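Local coordinates for hypothetical protein SA2161 (Staphylococcus aureus, PDB 1Y7R) that is of unknown function but probably transfers an acetyl group from acetyl-coenzyme A to an amine acceptor, as members of the GNAT family do, at residues Val4-Pro9 with Met85-Lys90; Asn37-Val42 with Met89-Asn94; Glu12-Leu17 with Ile66-Val71. The protein carries 4 engineered substitutions. All coordinates share one frame; numbering follows the deposited sequence.

Contact 1 of 3, residues Val4-Pro9 with Met85-Lys90; sequences VTYDIP and MEHIMK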
# COMPACT_ATOMS: atom_id res chain seq x y z
N VAL A 4 -15.99 -15.81 -11.58
CA VAL A 4 -15.21 -14.64 -11.18
C VAL A 4 -16.16 -13.51 -10.87
O VAL A 4 -17.02 -13.16 -11.69
CB VAL A 4 -14.29 -14.15 -12.30
CG1 VAL A 4 -13.46 -12.96 -11.82
CG2 VAL A 4 -13.36 -15.27 -12.75
N THR A 5 -15.92 -12.85 -9.75
CA THR A 5 -16.80 -11.83 -9.27
C THR A 5 -15.95 -10.66 -8.77
O THR A 5 -14.86 -10.89 -8.27
CB THR A 5 -17.60 -12.51 -8.15
OG1 THR A 5 -18.75 -13.18 -8.67
CG2 THR A 5 -17.91 -11.63 -7.09
N TYR A 6 -16.43 -9.42 -8.93
CA TYR A 6 -15.78 -8.26 -8.24
C TYR A 6 -16.58 -7.78 -7.02
O TYR A 6 -16.45 -6.60 -6.61
CB TYR A 6 -15.55 -7.08 -9.21
CG TYR A 6 -14.70 -7.39 -10.44
CD1 TYR A 6 -13.81 -8.48 -10.46
CD2 TYR A 6 -14.80 -6.60 -11.59
CE1 TYR A 6 -13.03 -8.76 -11.60
CE2 TYR A 6 -14.02 -6.88 -12.73
CZ TYR A 6 -13.14 -7.94 -12.72
OH TYR A 6 -12.40 -8.19 -13.85
N ASP A 7 -17.40 -8.67 -6.45
CA ASP A 7 -18.30 -8.32 -5.31
C ASP A 7 -17.50 -8.20 -4.03
O ASP A 7 -16.45 -8.80 -3.90
CB ASP A 7 -19.35 -9.41 -5.01
CG ASP A 7 -20.26 -9.77 -6.17
OD1 ASP A 7 -20.97 -10.80 -5.98
OD2 ASP A 7 -20.29 -9.09 -7.22
N ILE A 8 -18.04 -7.45 -3.07
CA ILE A 8 -17.51 -7.42 -1.69
C ILE A 8 -17.69 -8.82 -1.08
O ILE A 8 -18.78 -9.40 -1.16
CB ILE A 8 -18.27 -6.34 -0.85
CG1 ILE A 8 -17.56 -6.07 0.49
CG2 ILE A 8 -19.77 -6.74 -0.65
CD1 ILE A 8 -18.02 -4.78 1.18
N PRO A 9 -16.60 -9.41 -0.51
CA PRO A 9 -16.69 -10.71 0.16
C PRO A 9 -17.43 -10.58 1.50
O PRO A 9 -17.50 -9.49 2.05
CB PRO A 9 -15.21 -11.08 0.42
CG PRO A 9 -14.40 -10.07 -0.26
CD PRO A 9 -15.23 -8.86 -0.47
N MSE A 85 -4.46 -12.36 -10.35
CA MSE A 85 -3.54 -11.31 -10.78
C MSE A 85 -3.93 -10.76 -12.15
O MSE A 85 -3.81 -9.57 -12.36
CB MSE A 85 -2.09 -11.82 -10.81
CG MSE A 85 -1.42 -11.96 -9.46
SE MSE A 85 -1.35 -10.21 -8.48
CE MSE A 85 -0.07 -9.29 -9.65
N GLU A 86 -4.41 -11.61 -13.08
CA GLU A 86 -4.85 -11.11 -14.37
C GLU A 86 -5.97 -10.09 -14.19
O GLU A 86 -5.98 -9.04 -14.83
CB GLU A 86 -5.32 -12.28 -15.27
CG GLU A 86 -4.17 -13.15 -15.80
CD GLU A 86 -3.38 -12.46 -16.95
OE1 GLU A 86 -3.49 -11.22 -17.11
OE2 GLU A 86 -2.67 -13.17 -17.70
N HIS A 87 -6.92 -10.38 -13.31
CA HIS A 87 -8.02 -9.41 -13.08
C HIS A 87 -7.55 -8.14 -12.36
O HIS A 87 -7.94 -7.01 -12.74
CB HIS A 87 -9.17 -10.13 -12.38
CG HIS A 87 -9.92 -11.05 -13.30
ND1 HIS A 87 -10.99 -10.63 -14.05
CD2 HIS A 87 -9.69 -12.33 -13.65
CE1 HIS A 87 -11.43 -11.63 -14.79
NE2 HIS A 87 -10.65 -12.68 -14.57
N ILE A 88 -6.64 -8.30 -11.40
CA ILE A 88 -6.04 -7.14 -10.75
C ILE A 88 -5.27 -6.27 -11.75
O ILE A 88 -5.40 -5.03 -11.75
CB ILE A 88 -5.14 -7.58 -9.57
CG1 ILE A 88 -6.02 -8.07 -8.43
CG2 ILE A 88 -4.22 -6.46 -9.10
CD1 ILE A 88 -5.21 -8.62 -7.29
N MSE A 89 -4.49 -6.91 -12.62
CA MSE A 89 -3.67 -6.15 -13.59
C MSE A 89 -4.53 -5.44 -14.63
O MSE A 89 -4.17 -4.35 -15.10
CB MSE A 89 -2.61 -7.04 -14.25
CG MSE A 89 -1.51 -7.52 -13.31
SE MSE A 89 -0.68 -6.08 -12.20
CE MSE A 89 -1.79 -6.14 -10.73
N LYS A 90 -5.65 -6.06 -14.98
CA LYS A 90 -6.70 -5.39 -15.77
C LYS A 90 -7.29 -4.12 -15.13
O LYS A 90 -7.42 -3.08 -15.80
CB LYS A 90 -7.78 -6.41 -16.15
CG LYS A 90 -8.87 -5.82 -17.01
CD LYS A 90 -9.75 -6.92 -17.60
CE LYS A 90 -9.41 -7.09 -19.07
NZ LYS A 90 -7.97 -6.75 -19.34
O HOH W 1 -10.39 -6.23 -13.89
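Val4 and His87 mark the nearest backbone approach, 9.1 Å between their CA atoms, where the end of strand 3-5 and the turn after it run beside helix 80-95, a gap spanned by side chains and one water. The imidazole of His87 reaches into it and is touched in two ways. From the strand, Val4 lays CG1 almost centrally over one ring face, a CH-pi contact of 3.9 Å to the ring centroid, 12° off the normal; that methyl is carried forward by a first torsion of -178°, opposite the backbone nitrogen. At the imidazole edge, Tyr6 OH lies in the ring plane and hydrogen-bonds His87 ND1 at 2.8 Å, with either atom able to donate. The two rings meet rim to rim, their planes 69° apart. A water takes the phenol oxygen further: 2.8 Å from Tyr6 OH, it also donates to the backbone O of His87, so Tyr6 is linked to both the side chain and the main chain of one helical residue. His87 also packs on Val42 of strand 40-46. This is a surface contact between an edge strand of the GNAT sheet and the helix that packs across one face of that sheet.

Contact 2 of 3, residues Asn37-Val42 with Met89-Asn94; sequences NALFTV and MKYIKN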
# COMPACT_ATOMS: atom_id res chain seq x y z
N ASN A 37 -13.69 -1.02 1.54
CA ASN A 37 -12.85 0.13 1.25
C ASN A 37 -11.64 -0.14 0.38
O ASN A 37 -10.77 0.72 0.24
CB ASN A 37 -12.41 0.79 2.57
CG ASN A 37 -13.58 1.27 3.41
OD1 ASN A 37 -13.69 0.97 4.62
ND2 ASN A 37 -14.49 1.97 2.78
N ALA A 38 -11.58 -1.30 -0.26
CA ALA A 38 -10.54 -1.54 -1.28
C ALA A 38 -10.99 -0.84 -2.56
O ALA A 38 -12.20 -0.76 -2.83
CB ALA A 38 -10.38 -3.01 -1.52
N LEU A 39 -10.04 -0.38 -3.38
CA LEU A 39 -10.42 0.16 -4.69
C LEU A 39 -11.01 -0.92 -5.60
O LEU A 39 -11.90 -0.64 -6.42
CB LEU A 39 -9.21 0.77 -5.37
CG LEU A 39 -8.69 2.05 -4.74
CD1 LEU A 39 -7.38 2.45 -5.43
CD2 LEU A 39 -9.75 3.16 -4.78
N PHE A 40 -10.51 -2.15 -5.45
CA PHE A 40 -10.91 -3.24 -6.33
C PHE A 40 -10.72 -4.55 -5.59
O PHE A 40 -9.73 -4.73 -4.88
CB PHE A 40 -10.03 -3.20 -7.59
CG PHE A 40 -10.23 -4.36 -8.52
CD1 PHE A 40 -11.28 -4.34 -9.45
CD2 PHE A 40 -9.34 -5.45 -8.50
CE1 PHE A 40 -11.46 -5.42 -10.36
CE2 PHE A 40 -9.53 -6.53 -9.40
CZ PHE A 40 -10.60 -6.49 -10.34
N THR A 41 -11.68 -5.46 -5.77
CA THR A 41 -11.61 -6.80 -5.16
C THR A 41 -12.05 -7.81 -6.18
O THR A 41 -13.10 -7.63 -6.81
CB THR A 41 -12.55 -6.92 -3.92
OG1 THR A 41 -12.23 -5.89 -2.96
CG2 THR A 41 -12.38 -8.27 -3.23
N VAL A 42 -11.27 -8.88 -6.35
CA VAL A 42 -11.69 -10.01 -7.21
C VAL A 42 -11.81 -11.24 -6.34
O VAL A 42 -10.98 -11.48 -5.47
CB VAL A 42 -10.59 -10.40 -8.31
CG1 VAL A 42 -9.16 -10.55 -7.77
CG2 VAL A 42 -11.03 -11.64 -9.16
N MSE A 89 -4.49 -6.91 -12.62
CA MSE A 89 -3.67 -6.15 -13.59
C MSE A 89 -4.53 -5.44 -14.63
O MSE A 89 -4.17 -4.35 -15.10
CB MSE A 89 -2.61 -7.04 -14.25
CG MSE A 89 -1.51 -7.52 -13.31
SE MSE A 89 -0.68 -6.08 -12.20
CE MSE A 89 -1.79 -6.14 -10.73
N LYS A 90 -5.65 -6.06 -14.98
CA LYS A 90 -6.70 -5.39 -15.77
C LYS A 90 -7.29 -4.12 -15.13
O LYS A 90 -7.42 -3.08 -15.80
CB LYS A 90 -7.78 -6.41 -16.15
CG LYS A 90 -8.87 -5.82 -17.01
CD LYS A 90 -9.75 -6.92 -17.60
CE LYS A 90 -9.41 -7.09 -19.07
NZ LYS A 90 -7.97 -6.75 -19.34
N TYR A 91 -7.63 -4.20 -13.84
CA TYR A 91 -8.10 -3.03 -13.09
C TYR A 91 -7.04 -1.92 -13.10
O TYR A 91 -7.32 -0.77 -13.44
CB TYR A 91 -8.48 -3.41 -11.65
CG TYR A 91 -8.66 -2.17 -10.84
CD1 TYR A 91 -7.64 -1.70 -10.03
CD2 TYR A 91 -9.80 -1.38 -11.01
CE1 TYR A 91 -7.77 -0.50 -9.33
CE2 TYR A 91 -9.94 -0.19 -10.30
CZ TYR A 91 -8.92 0.24 -9.48
OH TYR A 91 -9.05 1.43 -8.78
N ILE A 92 -5.80 -2.28 -12.76
CA ILE A 92 -4.75 -1.25 -12.64
C ILE A 92 -4.44 -0.62 -14.01
O ILE A 92 -4.28 0.60 -14.10
CB ILE A 92 -3.49 -1.81 -11.96
CG1 ILE A 92 -3.83 -2.23 -10.51
CG2 ILE A 92 -2.37 -0.75 -11.98
CD1 ILE A 92 -2.69 -3.00 -9.79
N LYS A 93 -4.43 -1.44 -15.07
CA LYS A 93 -4.18 -0.92 -16.43
C LYS A 93 -5.19 0.15 -16.82
O LYS A 93 -4.83 1.10 -17.54
CB LYS A 93 -4.17 -2.08 -17.45
CG LYS A 93 -4.12 -1.64 -18.94
CD LYS A 93 -4.96 -2.57 -19.85
CE LYS A 93 -6.43 -2.67 -19.35
NZ LYS A 93 -7.41 -3.14 -20.39
N ASN A 94 -6.43 0.03 -16.37
CA ASN A 94 -7.46 0.97 -16.78
C ASN A 94 -7.42 2.28 -15.97
O ASN A 94 -8.09 3.25 -16.33
CB ASN A 94 -8.87 0.35 -16.73
CG ASN A 94 -9.18 -0.57 -17.94
OD1 ASN A 94 -8.69 -1.72 -18.03
ND2 ASN A 94 -10.06 -0.09 -18.83
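The backbones come nearest at Phe40 and Tyr91, with 7.3 Å between their CA atoms, as the start of strand 40-46 passes the later turns of helix 80-95. Between them the two aromatic side chains run antiparallel alongside each other. Their planes are nearly parallel, 12° apart, yet they are displaced so far that little of one ring lies over the other, and the centroids stand 4.8 Å apart. Each ring instead covers the other residue's methylene: Phe40 CB sits 3.6 Å from the centroid of the Tyr91 ring, and Tyr91 CB lies equally close to that of Phe40, a reciprocal pair of CH-pi contacts. Both residues have CG trans to the backbone nitrogen (chi1 174° in Phe40, 168° in Tyr91), which extends each ring across the gap and over the base of its partner. The closest carbons are the two CG atoms, Phe40 CG to Tyr91 CG at 3.6 Å. Farther out, the phenol end of Tyr91 reaches Leu39, whose CB is 3.5 Å from Tyr91 OH. Leu39 and Phe40 form a classic beta bulge opposite Val56 of strand 49-58, and in both the CB points toward the helix. Phe40 continues onto Ile88 one turn back and meets the Tyr6 ring edge-to-face, while Leu39 leans on Phe64 of strand 63-71; beyond Tyr91, Ile92 packs on Ile66 and on Tyr133 of the second subunit.

Contact 3 of 3, residues Glu12-Leu17 with Ile66-Val71; sequences EDYCAL and IVDIAV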
# COMPACT_ATOMS: atom_id res chain seq x y z
N GLU A 12 -16.99 -13.49 7.03
CA GLU A 12 -16.65 -14.88 7.27
C GLU A 12 -15.81 -15.46 6.14
O GLU A 12 -14.79 -16.09 6.42
CB GLU A 12 -17.90 -15.75 7.48
CG GLU A 12 -17.55 -17.25 7.58
CD GLU A 12 -18.63 -18.08 8.19
OE1 GLU A 12 -19.78 -17.59 8.30
OE2 GLU A 12 -18.35 -19.25 8.54
N ASP A 13 -16.21 -15.24 4.89
CA ASP A 13 -15.51 -15.84 3.73
C ASP A 13 -14.07 -15.29 3.65
O ASP A 13 -13.11 -16.03 3.41
CB ASP A 13 -16.25 -15.55 2.42
CG ASP A 13 -17.40 -16.50 2.16
OD1 ASP A 13 -18.12 -16.27 1.15
OD2 ASP A 13 -17.58 -17.48 2.91
N TYR A 14 -13.93 -13.98 3.88
CA TYR A 14 -12.64 -13.32 3.87
C TYR A 14 -11.72 -13.91 4.91
O TYR A 14 -10.60 -14.32 4.62
CB TYR A 14 -12.81 -11.80 4.07
CG TYR A 14 -11.50 -11.06 4.30
CD1 TYR A 14 -10.76 -10.62 3.22
CD2 TYR A 14 -11.03 -10.77 5.59
CE1 TYR A 14 -9.58 -9.92 3.38
CE2 TYR A 14 -9.83 -10.08 5.77
CZ TYR A 14 -9.10 -9.67 4.66
OH TYR A 14 -7.91 -8.98 4.82
N CYS A 15 -12.19 -13.93 6.16
CA CYS A 15 -11.36 -14.40 7.25
C CYS A 15 -11.00 -15.87 7.01
O CYS A 15 -9.85 -16.29 7.23
CB CYS A 15 -12.12 -14.25 8.57
SG CYS A 15 -12.26 -12.50 9.06
N ALA A 16 -11.98 -16.65 6.54
CA ALA A 16 -11.82 -18.08 6.29
C ALA A 16 -10.82 -18.34 5.17
O ALA A 16 -10.00 -19.28 5.25
CB ALA A 16 -13.15 -18.73 5.95
N LEU A 17 -10.87 -17.50 4.15
CA LEU A 17 -9.94 -17.66 3.05
C LEU A 17 -8.51 -17.37 3.47
O LEU A 17 -7.60 -18.14 3.14
CB LEU A 17 -10.37 -16.84 1.84
CG LEU A 17 -9.44 -16.92 0.64
CD1 LEU A 17 -9.28 -18.38 0.16
CD2 LEU A 17 -10.02 -16.01 -0.45
N ILE A 66 -1.10 -3.97 -3.99
CA ILE A 66 -1.85 -5.21 -4.12
C ILE A 66 -1.69 -5.96 -2.81
O ILE A 66 -0.55 -6.12 -2.32
CB ILE A 66 -1.32 -6.05 -5.30
CG1 ILE A 66 -1.49 -5.25 -6.59
CG2 ILE A 66 -2.02 -7.41 -5.37
CD1 ILE A 66 -0.79 -5.84 -7.77
N VAL A 67 -2.82 -6.39 -2.25
CA VAL A 67 -2.85 -6.99 -0.91
C VAL A 67 -3.80 -8.18 -0.90
O VAL A 67 -4.62 -8.29 -1.80
CB VAL A 67 -3.28 -5.96 0.20
CG1 VAL A 67 -2.27 -4.79 0.30
CG2 VAL A 67 -4.76 -5.44 0.01
N ASP A 68 -3.68 -9.05 0.10
CA ASP A 68 -4.65 -10.14 0.31
C ASP A 68 -4.78 -11.07 -0.87
O ASP A 68 -5.89 -11.50 -1.22
CB ASP A 68 -6.03 -9.55 0.66
CG ASP A 68 -6.11 -9.09 2.10
OD1 ASP A 68 -5.43 -9.71 2.94
OD2 ASP A 68 -6.80 -8.12 2.40
N ILE A 69 -3.65 -11.42 -1.51
CA ILE A 69 -3.69 -12.45 -2.56
C ILE A 69 -3.75 -13.79 -1.85
O ILE A 69 -2.73 -14.30 -1.35
CB ILE A 69 -2.47 -12.36 -3.50
CG1 ILE A 69 -2.39 -10.95 -4.09
CG2 ILE A 69 -2.54 -13.43 -4.63
CD1 ILE A 69 -3.53 -10.58 -4.96
N ALA A 70 -4.95 -14.38 -1.81
CA ALA A 70 -5.18 -15.55 -0.97
C ALA A 70 -5.86 -16.59 -1.82
O ALA A 70 -6.95 -16.34 -2.35
CB ALA A 70 -6.09 -15.18 0.19
N VAL A 71 -5.25 -17.77 -1.92
CA VAL A 71 -5.86 -18.90 -2.64
C VAL A 71 -5.85 -20.07 -1.65
O VAL A 71 -4.81 -20.32 -1.03
CB VAL A 71 -5.05 -19.24 -3.93
CG1 VAL A 71 -5.49 -20.57 -4.54
CG2 VAL A 71 -5.08 -18.05 -4.96
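Tyr14 is the first residue of helix 12-17 to reach strand 66-71, and it does so with its hydroxyl. With CG opposite the backbone nitrogen, the ring extends until Tyr14 OH donates a hydrogen bond of 2.8 Å to Asp68 OD2. The acceptor lies in the plane of the phenol ring, at its edge, but the hydroxyl approaches the carboxylate from above, 40° out of its plane; the two flat groups stand almost perpendicular, 82° apart. Asp68 is buried, and its charge is met by salt bridges from OD1 to Arg18 and from OD2 to Arg55, so OD2 serves both a phenol and a guanidinium group. Thr62 of the second subunit packs against both Tyr14 and Asp68, bringing the dimer partner up to this polar cluster.

In the GNAT fold the first helix packs on the central sheet, and here the segment axes cross at 76°, with a closest approach of 9.4 Å. One turn beyond Tyr14, Leu17 supplies the apolar half of the contact, and Leu17 CG rests 3.8 Å from Ala70 CB. One methyl, Leu17 CD2, settles 3.6 Å from the carbonyl O of Ala70, while the other, CD1, reaches the main chain of Val71 more loosely, 4.2 Å from its C atom. Ala70 has only a methyl to offer, and the CA atoms of Leu17 and Ala70 accordingly come within 6.6 Å. Leu17 also packs on Leu50 and Met53 of strand 49-58.

The three contacts illustrate how one sheet organises a small alpha/beta protein. Contacts 1 and 2, with centres about 7 Å apart, use successive turns of helix 80-95, share Met89 and Lys90, and reach the neighbouring strands 3-5 and 40-46; Tyr6 CE1 and Phe40 CZ join them at 3.6 Å. Contact 3 brings helix 11-20 against strand 63-71 of the same sheet, its centre about 12 Å from that of contact 1 and 15 Å from that of contact 2. Ile66 connects it to helix 80-95 through Ile88 and Met89. Along the chain, contact 3 falls between the two segments of contact 1 but alternates with those of contact 2, so early and late elements interlock within the GNAT fold.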